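Local atomic coordinates of hypothetical protein (Pseudomonas syringae pv. tomato, PDB entry 2PAG), a protein that is of unknown function but binds calcium and belongs to the SMI1/KNR4 (SUKH) family. Residues Phe45-Ser56 against Val124-Ser135. Residues are numbered along the deposited sequence; the frame is centred on the assembly and turned at random.
Sequences FLLTVSDVVYGS and VWHWARDVWLES
Phe45 is the knob of this contact: its ring pushes into a hollow walled by Val124, Trp125, Ala128 and Trp132. With CG anti to the backbone N (chi1 169°), the ring reaches out from helix 40-49; CD1 touches Val124 CG1 at 3.4 Å, while the methyl of Ala128 sits at the ring edge. The far end of the ring, CZ, lies 3.6 Å from Trp132 CZ3, the two aromatics meeting rim to rim with planes at 52°. Trp125 forms one side of the hollow, with Phe45 CB and CD1 over one face of its indole and Val49 CG2 3.8 Å from Trp125 CH2; its NE1 hydrogen-bonds to Glu44 OE1 on the same helix 40-49. This knob-into-hole joint sets the C-terminal helix 124-132 of the SUKH domain against helix 40-49; the axes of 45-49 and 124-132 come no closer than 12.1 Å, a gap spanned by large aromatic side chains. Ile90 of strand 88-93 touches both Phe45 and Val124. Further along, the Trp132 indole slots edge-first against the loop after helix 40-49: CH2 meets Val52 CB at 3.9 Å, and NE1 donates to Tyr54 O at 2.9 Å, from above the carbonyl plane. The Tyr54 ring turns an edge toward the indole face, offset, and takes Leu133 CD2 over its own face. One water ties Tyr54 OH to Leu133 O and the terminal carboxylate oxygen Ser135 OXT. Separately, Ser135 OG donates to Trp132 O and accepts from Ser56 N at 3.2 Å.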
loop_
_atom_site.group_PDB
_atom_site.type_symbol
_atom_site.label_atom_id
_atom_site.label_comp_id
_atom_site.label_asym_id
_atom_site.label_seq_id
_atom_site.Cartn_x
_atom_site.Cartn_y
_atom_site.Cartn_z
ATOM N N PHE A 45 -4.179 6.787 -3.164
ATOM C CA PHE A 45 -2.751 6.545 -3.031
ATOM C C PHE A 45 -2.286 5.664 -4.203
ATOM O O PHE A 45 -1.316 5.975 -4.899
ATOM C CB PHE A 45 -2.504 5.843 -1.692
ATOM C CG PHE A 45 -1.116 5.302 -1.519
ATOM C CD1 PHE A 45 -0.127 6.068 -0.904
ATOM C CD2 PHE A 45 -0.810 4.006 -1.922
ATOM C CE1 PHE A 45 1.146 5.548 -0.686
ATOM C CE2 PHE A 45 0.469 3.470 -1.707
ATOM C CZ PHE A 45 1.445 4.246 -1.087
ATOM N N LEU A 46 -2.989 4.564 -4.432
ATOM C CA LEU A 46 -2.614 3.675 -5.524
ATOM C C LEU A 46 -2.656 4.360 -6.894
ATOM O O LEU A 46 -1.804 4.111 -7.751
ATOM C CB LEU A 46 -3.527 2.450 -5.529
ATOM C CG LEU A 46 -3.388 1.530 -4.313
ATOM C CD1 LEU A 46 -4.445 0.440 -4.378
ATOM C CD2 LEU A 46 -1.989 0.920 -4.277
ATOM N N LEU A 47 -3.633 5.236 -7.093
ATOM C CA LEU A 47 -3.780 5.923 -8.375
ATOM C C LEU A 47 -2.834 7.096 -8.586
ATOM O O LEU A 47 -2.699 7.583 -9.712
ATOM C CB LEU A 47 -5.223 6.411 -8.537
ATOM C CG LEU A 47 -6.301 5.335 -8.671
ATOM C CD1 LEU A 47 -7.677 5.933 -8.410
ATOM C CD2 LEU A 47 -6.228 4.713 -10.063
ATOM N N THR A 48 -2.168 7.540 -7.524
ATOM C CA THR A 48 -1.282 8.694 -7.625
ATOM C C THR A 48 0.201 8.495 -7.332
ATOM O O THR A 48 1.035 9.226 -7.869
ATOM C CB THR A 48 -1.777 9.828 -6.711
ATOM O OG1 THR A 48 -1.723 9.407 -5.341
ATOM C CG2 THR A 48 -3.197 10.177 -7.051
ATOM N N VAL A 49 0.543 7.528 -6.486
ATOM C CA VAL A 49 1.950 7.330 -6.148
ATOM C C VAL A 49 2.472 5.893 -6.105
ATOM O O VAL A 49 3.613 5.675 -5.703
ATOM C CB VAL A 49 2.286 8.009 -4.792
ATOM C CG1 VAL A 49 2.002 9.501 -4.875
ATOM C CG2 VAL A 49 1.470 7.400 -3.666
ATOM N N SER A 50 1.671 4.915 -6.535
ATOM C CA SER A 50 2.139 3.530 -6.473
ATOM C C SER A 50 3.223 3.176 -7.493
ATOM O O SER A 50 3.657 2.020 -7.565
ATOM C CB SER A 50 0.968 2.529 -6.551
ATOM O OG SER A 50 0.315 2.508 -7.809
ATOM N N ASP A 51 3.661 4.159 -8.278
ATOM C CA ASP A 51 4.742 3.922 -9.235
ATOM C C ASP A 51 6.040 4.478 -8.650
ATOM O O ASP A 51 7.094 4.457 -9.293
ATOM C CB ASP A 51 4.437 4.592 -10.581
ATOM C CG ASP A 51 4.330 6.103 -10.477
ATOM O OD1 ASP A 51 3.881 6.600 -9.426
ATOM O OD2 ASP A 51 4.680 6.797 -11.462
ATOM N N VAL A 52 5.961 4.956 -7.414
ATOM C CA VAL A 52 7.112 5.535 -6.735
ATOM C C VAL A 52 8.005 4.536 -5.997
ATOM O O VAL A 52 7.532 3.584 -5.348
ATOM C CB VAL A 52 6.659 6.640 -5.735
ATOM C CG1 VAL A 52 7.840 7.129 -4.913
ATOM C CG2 VAL A 52 6.036 7.800 -6.503
ATOM N N VAL A 53 9.310 4.758 -6.128
ATOM C CA VAL A 53 10.327 3.948 -5.476
ATOM C C VAL A 53 11.060 4.897 -4.532
ATOM O O VAL A 53 11.586 5.925 -4.973
ATOM C CB VAL A 53 11.318 3.375 -6.512
ATOM C CG1 VAL A 53 12.381 2.548 -5.816
ATOM C CG2 VAL A 53 10.565 2.539 -7.540
ATOM N N TYR A 54 11.072 4.576 -3.239
ATOM C CA TYR A 54 11.743 5.425 -2.258
ATOM C C TYR A 54 12.038 4.755 -0.918
ATOM O O TYR A 54 11.239 3.963 -0.411
ATOM C CB TYR A 54 10.915 6.677 -1.958
ATOM C CG TYR A 54 11.576 7.557 -0.920
ATOM C CD1 TYR A 54 12.572 8.462 -1.284
ATOM C CD2 TYR A 54 11.268 7.425 0.433
ATOM C CE1 TYR A 54 13.249 9.208 -0.326
ATOM C CE2 TYR A 54 11.942 8.165 1.400
ATOM C CZ TYR A 54 12.932 9.053 1.013
ATOM O OH TYR A 54 13.612 9.783 1.961
ATOM N N GLY A 55 13.187 5.103 -0.352
ATOM C CA GLY A 55 13.573 4.595 0.951
ATOM C C GLY A 55 13.761 3.103 1.112
ATOM O O GLY A 55 14.186 2.411 0.185
ATOM N N SER A 56 13.433 2.615 2.308
ATOM C CA SER A 56 13.587 1.202 2.647
ATOM C C SER A 56 12.279 0.419 2.689
ATOM O O SER A 56 12.246 -0.701 3.201
ATOM C CB SER A 56 14.283 1.065 4.005
ATOM O OG SER A 56 13.497 1.635 5.042
ATOM N N VAL A 124 -3.801 6.858 4.968
ATOM C CA VAL A 124 -2.694 6.338 4.183
ATOM C C VAL A 124 -1.709 7.463 3.877
ATOM O O VAL A 124 -0.509 7.227 3.727
ATOM C CB VAL A 124 -3.202 5.721 2.864
ATOM C CG1 VAL A 124 -2.057 5.528 1.902
ATOM C CG2 VAL A 124 -3.895 4.397 3.153
ATOM N N TRP A 125 -2.213 8.691 3.785
ATOM C CA TRP A 125 -1.330 9.815 3.512
ATOM C C TRP A 125 -0.484 10.166 4.743
ATOM O O TRP A 125 0.659 10.609 4.605
ATOM C CB TRP A 125 -2.142 11.012 3.012
ATOM C CG TRP A 125 -2.673 10.776 1.617
ATOM C CD1 TRP A 125 -3.980 10.782 1.219
ATOM C CD2 TRP A 125 -1.900 10.469 0.445
ATOM N NE1 TRP A 125 -4.071 10.496 -0.124
ATOM C CE2 TRP A 125 -2.808 10.299 -0.623
ATOM C CE3 TRP A 125 -0.530 10.321 0.197
ATOM C CZ2 TRP A 125 -2.387 9.989 -1.924
ATOM C CZ3 TRP A 125 -0.110 10.011 -1.096
ATOM C CH2 TRP A 125 -1.041 9.850 -2.139
ATOM N N HIS A 126 -1.028 9.963 5.942
ATOM C CA HIS A 126 -0.251 10.212 7.159
ATOM C C HIS A 126 0.867 9.182 7.186
ATOM O O HIS A 126 2.009 9.479 7.543
ATOM C CB HIS A 126 -1.102 10.031 8.417
ATOM C CG HIS A 126 -2.024 11.171 8.697
ATOM N ND1 HIS A 126 -3.209 11.356 8.019
ATOM C CD2 HIS A 126 -1.932 12.192 9.583
ATOM C CE1 HIS A 126 -3.809 12.440 8.476
ATOM N NE2 HIS A 126 -3.055 12.966 9.426
ATOM N N TRP A 127 0.522 7.956 6.812
ATOM C CA TRP A 127 1.496 6.878 6.777
ATOM C C TRP A 127 2.578 7.168 5.732
ATOM O O TRP A 127 3.764 6.957 5.981
ATOM C CB TRP A 127 0.806 5.556 6.442
ATOM C CG TRP A 127 1.764 4.415 6.344
ATOM C CD1 TRP A 127 2.279 3.680 7.377
ATOM C CD2 TRP A 127 2.410 3.944 5.156
ATOM N NE1 TRP A 127 3.213 2.786 6.903
ATOM C CE2 TRP A 127 3.311 2.927 5.543
ATOM C CE3 TRP A 127 2.319 4.286 3.800
ATOM C CZ2 TRP A 127 4.116 2.249 4.620
ATOM C CZ3 TRP A 127 3.120 3.615 2.886
ATOM C CH2 TRP A 127 4.007 2.606 3.302
ATOM N N ALA A 128 2.167 7.651 4.563
ATOM C CA ALA A 128 3.120 7.950 3.502
ATOM C C ALA A 128 4.087 9.053 3.923
ATOM O O ALA A 128 5.289 8.979 3.653
ATOM C CB ALA A 128 2.377 8.362 2.242
ATOM N N ARG A 129 3.551 10.067 4.592
ATOM C CA ARG A 129 4.342 11.206 5.034
ATOM C C ARG A 129 5.204 10.915 6.250
ATOM O O ARG A 129 6.385 11.263 6.278
ATOM C CB ARG A 129 3.420 12.380 5.365
ATOM C CG ARG A 129 4.152 13.647 5.783
ATOM C CD ARG A 129 3.184 14.670 6.335
ATOM N NE ARG A 129 2.637 14.247 7.619
ATOM C CZ ARG A 129 1.528 14.745 8.154
ATOM N NH1 ARG A 129 0.848 15.686 7.512
ATOM N NH2 ARG A 129 1.098 14.302 9.328
ATOM N N ASP A 130 4.616 10.260 7.244
ATOM C CA ASP A 130 5.321 9.990 8.486
ATOM C C ASP A 130 6.093 8.678 8.585
ATOM O O ASP A 130 6.916 8.511 9.485
ATOM C CB ASP A 130 4.341 10.133 9.654
ATOM C CG ASP A 130 3.626 11.483 9.646
ATOM O OD1 ASP A 130 4.233 12.476 9.183
ATOM O OD2 ASP A 130 2.466 11.561 10.108
ATOM N N VAL A 131 5.842 7.752 7.667
ATOM C CA VAL A 131 6.554 6.480 7.690
ATOM C C VAL A 131 7.368 6.233 6.422
ATOM O O VAL A 131 8.586 6.072 6.478
ATOM C CB VAL A 131 5.588 5.292 7.904
ATOM C CG1 VAL A 131 6.367 3.977 7.870
ATOM C CG2 VAL A 131 4.867 5.444 9.240
ATOM N N TRP A 132 6.703 6.210 5.274
ATOM C CA TRP A 132 7.409 5.955 4.022
ATOM C C TRP A 132 8.470 7.019 3.714
ATOM O O TRP A 132 9.635 6.689 3.490
ATOM C CB TRP A 132 6.399 5.843 2.869
ATOM C CG TRP A 132 6.987 5.301 1.585
ATOM C CD1 TRP A 132 8.217 4.722 1.419
ATOM C CD2 TRP A 132 6.354 5.269 0.299
ATOM N NE1 TRP A 132 8.386 4.334 0.110
ATOM C CE2 TRP A 132 7.259 4.658 -0.600
ATOM C CE3 TRP A 132 5.109 5.698 -0.180
ATOM C CZ2 TRP A 132 6.955 4.465 -1.954
ATOM C CZ3 TRP A 132 4.808 5.508 -1.522
ATOM C CH2 TRP A 132 5.727 4.895 -2.393
ATOM N N LEU A 133 8.074 8.289 3.741
ATOM C CA LEU A 133 8.999 9.385 3.449
ATOM C C LEU A 133 10.049 9.586 4.537
ATOM O O LEU A 133 10.995 10.359 4.360
ATOM C CB LEU A 133 8.222 10.684 3.234
ATOM C CG LEU A 133 7.593 10.817 1.846
ATOM C CD1 LEU A 133 6.604 11.980 1.822
ATOM C CD2 LEU A 133 8.693 11.025 0.817
ATOM N N GLU A 134 9.882 8.897 5.660
ATOM C CA GLU A 134 10.839 8.995 6.759
ATOM C C GLU A 134 11.762 7.780 6.797
ATOM O O GLU A 134 12.584 7.648 7.703
ATOM C CB GLU A 134 10.111 9.122 8.097
ATOM C CG GLU A 134 9.474 10.477 8.341
ATOM C CD GLU A 134 10.483 11.614 8.277
ATOM O OE1 GLU A 134 11.567 11.486 8.883
ATOM O OE2 GLU A 134 10.189 12.636 7.627
ATOM N N SER A 135 11.627 6.894 5.815
ATOM C CA SER A 135 12.461 5.699 5.755
ATOM C C SER A 135 13.774 5.973 5.019
ATOM O O SER A 135 14.685 5.124 5.116
ATOM C CB SER A 135 11.708 4.541 5.078
ATOM O OG SER A 135 11.521 4.762 3.690
ATOM O OXT SER A 135 13.874 7.029 4.352
HETATM O O HOH W 1 13.558 9.515 4.594
#